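Local coordinates for designed helical repeat protein (Synthetic construct, PDB 5CWG), which is a de novo designed helical repeat protein with no assigned natural function, made in a computational exploration of repeat-protein architectures, at residues 16-30 with 67-81. Residues are numbered along the deposited sequence; the frame is centred on the assembly and turned at random.
Sequences VVENAKRKGDDTEEA and VENAQREGYDISEAA
K23, next to the Schellman glycine G24, reaches across to I77 and Y75. From CB the chain leaves with CG between the backbone N and the carbonyl carbon (chi1 65°), which carries it over the isoleucine: CG skirts I77 CG1, and CD lies 3.8 Å from I77 CD1. A bend at chi3 then brings CE past the Y75 carbonyl and sets NZ 2.8 Å from Y75 O, above the carbonyl plane rather than on a lone pair. A water accepts from NZ and donates to Q71 O. Lysine suits the place because its methylenes cover an apolar side chain while its ammonium reaches one main-chain oxygen directly and another through water; an alanine here would probably leave Y75 O without this donor and uncover I77 CD1. I77 itself is a knob among V16, N19, A20 and K23, its CG2 3.7 Å from V16 CG1. D25 suits its place because OD2 accepts from I77 N at 2.9 Å, in the first turn of helix 77-98. N19 is the reciprocal knob: CB packs 3.7 Å from V67 CG1, while ND2, bonded to I15 O and a water shared with E68, suits a partly exposed seam. Segments 16-23 and 67-73, of helices 3-23 and 53-73, run almost parallel (3°); 77-81 runs roughly antiparallel to 16-23 (148°). Beyond, Y75 OH hydrogen-bonds Y125 O, and its side chain touches helices 103-123 and 127-148.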
loop_
_atom_site.group_PDB
_atom_site.type_symbol
_atom_site.label_atom_id
_atom_site.label_comp_id
_atom_site.label_asym_id
_atom_site.label_seq_id
_atom_site.Cartn_x
_atom_site.Cartn_y
_atom_site.Cartn_z
ATOM N N VAL A 16 -8.630 -9.551 11.505
ATOM C CA VAL A 16 -7.355 -9.475 12.205
ATOM C C VAL A 16 -7.398 -10.384 13.434
ATOM O O VAL A 16 -6.455 -11.154 13.707
ATOM C CB VAL A 16 -6.985 -8.035 12.543
ATOM C CG1 VAL A 16 -5.664 -8.002 13.286
ATOM C CG2 VAL A 16 -6.872 -7.216 11.277
ATOM N N VAL A 17 -8.489 -10.336 14.177
ATOM C CA VAL A 17 -8.627 -11.174 15.361
ATOM C C VAL A 17 -8.627 -12.666 15.011
ATOM O O VAL A 17 -7.966 -13.442 15.689
ATOM C CB VAL A 17 -9.878 -10.791 16.189
ATOM C CG1 VAL A 17 -10.240 -11.853 17.233
ATOM C CG2 VAL A 17 -9.694 -9.422 16.846
ATOM N N GLU A 18 -9.334 -13.062 13.954
ATOM C CA GLU A 18 -9.402 -14.472 13.587
ATOM C C GLU A 18 -8.011 -14.981 13.201
ATOM O O GLU A 18 -7.633 -16.099 13.539
ATOM C CB GLU A 18 -10.418 -14.667 12.463
ATOM C CG GLU A 18 -11.859 -14.553 12.959
ATOM C CD GLU A 18 -12.909 -14.453 11.853
ATOM O OE1 GLU A 18 -14.103 -14.614 12.182
ATOM O OE2 GLU A 18 -12.565 -14.203 10.676
ATOM N N ASN A 19 -7.237 -14.160 12.509
ATOM C CA ASN A 19 -5.900 -14.558 12.106
ATOM C C ASN A 19 -4.965 -14.670 13.294
ATOM O O ASN A 19 -4.141 -15.591 13.359
ATOM C CB ASN A 19 -5.354 -13.635 11.022
ATOM C CG ASN A 19 -5.839 -14.034 9.641
ATOM O OD1 ASN A 19 -5.229 -14.875 8.982
ATOM N ND2 ASN A 19 -6.939 -13.449 9.212
ATOM N N ALA A 20 -5.098 -13.751 14.237
ATOM C CA ALA A 20 -4.309 -13.847 15.458
ATOM C C ALA A 20 -4.677 -15.131 16.218
ATOM O O ALA A 20 -3.806 -15.865 16.662
ATOM C CB ALA A 20 -4.541 -12.634 16.325
ATOM N N LYS A 21 -5.964 -15.407 16.343
ATOM C CA LYS A 21 -6.428 -16.599 17.035
ATOM C C LYS A 21 -5.886 -17.871 16.359
ATOM O O LYS A 21 -5.489 -18.816 17.034
ATOM C CB LYS A 21 -7.972 -16.628 17.058
ATOM C CG LYS A 21 -8.573 -17.689 17.960
ATOM C CD LYS A 21 -10.104 -17.657 17.950
ATOM C CE LYS A 21 -10.696 -18.742 18.857
ATOM N NZ LYS A 21 -12.196 -18.729 18.872
ATOM N N ARG A 22 -5.878 -17.882 15.029
ATOM C CA ARG A 22 -5.413 -19.040 14.265
ATOM C C ARG A 22 -3.995 -19.443 14.653
ATOM O O ARG A 22 -3.705 -20.640 14.803
ATOM C CB ARG A 22 -5.490 -18.752 12.756
ATOM C CG ARG A 22 -4.798 -19.758 11.833
ATOM C CD ARG A 22 -5.732 -20.834 11.331
ATOM N NE ARG A 22 -5.033 -21.725 10.404
ATOM C CZ ARG A 22 -4.950 -21.537 9.089
ATOM N NH1 ARG A 22 -5.542 -20.501 8.512
ATOM N NH2 ARG A 22 -4.283 -22.406 8.342
ATOM N N LYS A 23 -3.111 -18.461 14.831
ATOM C CA LYS A 23 -1.713 -18.763 15.114
ATOM C C LYS A 23 -1.297 -18.521 16.554
ATOM O O LYS A 23 -0.133 -18.642 16.873
ATOM C CB LYS A 23 -0.788 -18.073 14.112
ATOM C CG LYS A 23 -0.783 -16.598 14.159
ATOM C CD LYS A 23 0.264 -16.016 13.190
ATOM C CE LYS A 23 1.661 -16.061 13.758
ATOM N NZ LYS A 23 2.683 -15.656 12.763
ATOM N N GLY A 24 -2.250 -18.249 17.433
ATOM C CA GLY A 24 -1.953 -18.032 18.829
ATOM C C GLY A 24 -1.341 -16.678 19.172
ATOM O O GLY A 24 -0.776 -16.538 20.233
ATOM N N ASP A 25 -1.455 -15.680 18.296
ATOM C CA ASP A 25 -1.053 -14.318 18.642
ATOM C C ASP A 25 -2.142 -13.716 19.545
ATOM O O ASP A 25 -3.299 -14.136 19.526
ATOM C CB ASP A 25 -0.837 -13.477 17.376
ATOM C CG ASP A 25 0.486 -13.769 16.649
ATOM O OD1 ASP A 25 1.310 -14.575 17.139
ATOM O OD2 ASP A 25 0.716 -13.180 15.560
ATOM N N ASP A 26 -1.774 -12.715 20.340
ATOM C CA ASP A 26 -2.691 -12.148 21.319
ATOM C C ASP A 26 -3.890 -11.474 20.652
ATOM O O ASP A 26 -3.725 -10.562 19.831
ATOM C CB ASP A 26 -1.979 -11.106 22.174
ATOM C CG ASP A 26 -2.782 -10.732 23.379
ATOM O OD1 ASP A 26 -3.618 -9.841 23.255
ATOM O OD2 ASP A 26 -2.609 -11.359 24.445
ATOM N N THR A 27 -5.096 -11.904 20.997
ATOM C CA THR A 27 -6.286 -11.419 20.303
ATOM C C THR A 27 -6.745 -10.042 20.770
ATOM O O THR A 27 -7.355 -9.325 19.995
ATOM C CB THR A 27 -7.472 -12.412 20.376
ATOM O OG1 THR A 27 -7.765 -12.700 21.741
ATOM C CG2 THR A 27 -7.162 -13.700 19.614
ATOM N N GLU A 28 -6.488 -9.692 22.027
ATOM C CA GLU A 28 -6.805 -8.341 22.508
ATOM C C GLU A 28 -5.907 -7.328 21.833
ATOM O O GLU A 28 -6.369 -6.272 21.400
ATOM C CB GLU A 28 -6.689 -8.266 24.022
ATOM C CG GLU A 28 -7.826 -8.981 24.742
ATOM C CD GLU A 28 -7.782 -8.778 26.248
ATOM O OE1 GLU A 28 -7.051 -7.873 26.712
ATOM O OE2 GLU A 28 -8.470 -9.535 26.966
ATOM N N GLU A 29 -4.632 -7.660 21.683
ATOM C CA GLU A 29 -3.705 -6.810 20.948
ATOM C C GLU A 29 -4.154 -6.665 19.500
ATOM O O GLU A 29 -4.123 -5.579 18.928
ATOM C CB GLU A 29 -2.262 -7.353 21.027
ATOM C CG GLU A 29 -1.280 -6.473 20.278
ATOM C CD GLU A 29 0.122 -7.031 20.153
ATOM O OE1 GLU A 29 0.432 -8.076 20.762
ATOM O OE2 GLU A 29 0.937 -6.415 19.441
ATOM N N ALA A 30 -4.610 -7.766 18.914
ATOM C CA ALA A 30 -5.025 -7.769 17.520
ATOM C C ALA A 30 -6.256 -6.890 17.309
ATOM O O ALA A 30 -6.352 -6.170 16.294
ATOM C CB ALA A 30 -5.290 -9.199 17.053
ATOM N N VAL A 67 -2.211 -9.279 6.444
ATOM C CA VAL A 67 -2.461 -10.065 7.653
ATOM C C VAL A 67 -2.635 -11.560 7.333
ATOM O O VAL A 67 -2.084 -12.411 8.028
ATOM C CB VAL A 67 -3.686 -9.505 8.428
ATOM C CG1 VAL A 67 -4.280 -10.520 9.376
ATOM C CG2 VAL A 67 -3.305 -8.232 9.115
ATOM N N GLU A 68 -3.384 -11.879 6.289
ATOM C CA GLU A 68 -3.578 -13.270 5.920
ATOM C C GLU A 68 -2.255 -13.904 5.495
ATOM O O GLU A 68 -1.953 -15.055 5.844
ATOM C CB GLU A 68 -4.647 -13.376 4.829
ATOM C CG GLU A 68 -6.025 -13.100 5.409
ATOM C CD GLU A 68 -7.141 -13.029 4.383
ATOM O OE1 GLU A 68 -6.864 -12.855 3.190
ATOM O OE2 GLU A 68 -8.314 -13.060 4.797
ATOM N N ASN A 69 -1.440 -13.176 4.752
ATOM C CA ASN A 69 -0.141 -13.699 4.384
ATOM C C ASN A 69 0.813 -13.756 5.574
ATOM O O ASN A 69 1.718 -14.592 5.599
ATOM C CB ASN A 69 0.456 -12.882 3.251
ATOM C CG ASN A 69 1.149 -13.737 2.235
ATOM O OD1 ASN A 69 0.635 -14.793 1.829
ATOM N ND2 ASN A 69 2.306 -13.289 1.799
ATOM N N ALA A 70 0.608 -12.902 6.573
ATOM C CA ALA A 70 1.411 -12.961 7.791
ATOM C C ALA A 70 1.129 -14.269 8.521
ATOM O O ALA A 70 2.033 -14.901 9.056
ATOM C CB ALA A 70 1.123 -11.751 8.684
ATOM N N GLN A 71 -0.127 -14.674 8.543
ATOM C CA GLN A 71 -0.507 -15.923 9.209
ATOM C C GLN A 71 0.142 -17.127 8.515
ATOM O O GLN A 71 0.558 -18.081 9.167
ATOM C CB GLN A 71 -2.035 -16.049 9.242
ATOM C CG GLN A 71 -2.553 -17.312 9.908
ATOM C CD GLN A 71 -2.542 -18.511 8.939
ATOM O OE1 GLN A 71 -2.922 -18.367 7.777
ATOM N NE2 GLN A 71 -2.094 -19.680 9.409
ATOM N N ARG A 72 0.249 -17.071 7.194
ATOM C CA ARG A 72 0.880 -18.167 6.452
ATOM C C ARG A 72 2.385 -18.176 6.522
ATOM O O ARG A 72 3.017 -19.237 6.393
ATOM C CB ARG A 72 0.488 -18.033 4.995
ATOM C CG ARG A 72 -0.954 -18.389 4.768
ATOM C CD ARG A 72 -1.205 -18.539 3.308
ATOM N NE ARG A 72 -1.244 -17.247 2.663
ATOM C CZ ARG A 72 -2.363 -16.534 2.531
ATOM N NH1 ARG A 72 -3.506 -16.987 3.013
ATOM N NH2 ARG A 72 -2.342 -15.373 1.927
ATOM N N GLU A 73 2.984 -17.004 6.698
ATOM C CA GLU A 73 4.418 -16.839 6.470
ATOM C C GLU A 73 5.247 -16.560 7.711
ATOM O O GLU A 73 6.452 -16.330 7.600
ATOM C CB GLU A 73 4.657 -15.745 5.424
ATOM C CG GLU A 73 4.068 -16.018 4.058
ATOM C CD GLU A 73 4.643 -17.243 3.382
ATOM O OE1 GLU A 73 5.766 -17.680 3.725
ATOM O OE2 GLU A 73 3.918 -17.807 2.531
ATOM N N GLY A 74 4.629 -16.599 8.879
ATOM C CA GLY A 74 5.371 -16.466 10.130
ATOM C C GLY A 74 5.606 -15.050 10.619
ATOM O O GLY A 74 6.627 -14.777 11.250
ATOM N N TYR A 75 4.667 -14.146 10.358
ATOM C CA TYR A 75 4.781 -12.774 10.834
ATOM C C TYR A 75 3.748 -12.494 11.906
ATOM O O TYR A 75 2.633 -12.999 11.875
ATOM C CB TYR A 75 4.603 -11.796 9.680
ATOM C CG TYR A 75 5.706 -11.824 8.658
ATOM C CD1 TYR A 75 5.793 -12.851 7.722
ATOM C CD2 TYR A 75 6.695 -10.854 8.655
ATOM C CE1 TYR A 75 6.822 -12.887 6.805
ATOM C CE2 TYR A 75 7.718 -10.872 7.738
ATOM C CZ TYR A 75 7.787 -11.910 6.816
ATOM O OH TYR A 75 8.803 -11.978 5.887
ATOM N N ASP A 76 4.126 -11.644 12.843
ATOM C CA ASP A 76 3.202 -11.233 13.891
ATOM C C ASP A 76 2.008 -10.509 13.282
ATOM O O ASP A 76 2.164 -9.577 12.483
ATOM C CB ASP A 76 3.910 -10.303 14.878
ATOM C CG ASP A 76 3.025 -9.907 16.029
ATOM O OD1 ASP A 76 2.953 -10.654 17.008
ATOM O OD2 ASP A 76 2.377 -8.846 15.940
ATOM N N ILE A 77 0.808 -10.920 13.670
ATOM C CA ILE A 77 -0.395 -10.410 13.031
ATOM C C ILE A 77 -0.593 -8.917 13.294
ATOM O O ILE A 77 -0.929 -8.169 12.389
ATOM C CB ILE A 77 -1.640 -11.194 13.509
ATOM C CG1 ILE A 77 -1.605 -12.670 13.050
ATOM C CG2 ILE A 77 -2.926 -10.527 13.042
ATOM C CD1 ILE A 77 -1.270 -12.898 11.603
ATOM N N SER A 78 -0.441 -8.494 14.539
ATOM C CA SER A 78 -0.688 -7.090 14.861
ATOM C C SER A 78 0.332 -6.183 14.193
ATOM O O SER A 78 -0.025 -5.114 13.679
ATOM C CB SER A 78 -0.708 -6.896 16.366
ATOM O OG SER A 78 -1.867 -7.440 16.943
ATOM N N GLU A 79 1.596 -6.573 14.215
ATOM C CA GLU A 79 2.595 -5.752 13.578
ATOM C C GLU A 79 2.353 -5.667 12.076
ATOM O O GLU A 79 2.552 -4.626 11.467
ATOM C CB GLU A 79 3.990 -6.260 13.918
ATOM C CG GLU A 79 4.374 -6.051 15.405
ATOM C CD GLU A 79 5.705 -6.669 15.790
ATOM O OE1 GLU A 79 6.118 -6.518 16.966
ATOM O OE2 GLU A 79 6.340 -7.320 14.935
ATOM N N ALA A 80 1.920 -6.771 11.481
ATOM C CA ALA A 80 1.625 -6.789 10.057
ATOM C C ALA A 80 0.478 -5.833 9.709
ATOM O O ALA A 80 0.561 -5.071 8.740
ATOM C CB ALA A 80 1.285 -8.230 9.591
ATOM N N ALA A 81 -0.577 -5.859 10.510
ATOM C CA ALA A 81 -1.713 -4.971 10.285
ATOM C C ALA A 81 -1.284 -3.521 10.372
ATOM O O ALA A 81 -1.688 -2.675 9.557
ATOM C CB ALA A 81 -2.789 -5.259 11.277
HETATM O O HOH W 1 -8.837 -14.281 7.139
HETATM O O HOH W 2 2.644 -17.749 10.819
HETATM O O HOH W 3 3.758 -13.338 16.796
HETATM O O HOH W 4 -1.656 -9.907 17.912
HETATM O O HOH W 5 0.960 -10.220 18.853
HETATM O O HOH W 6 3.000 -7.454 18.369
#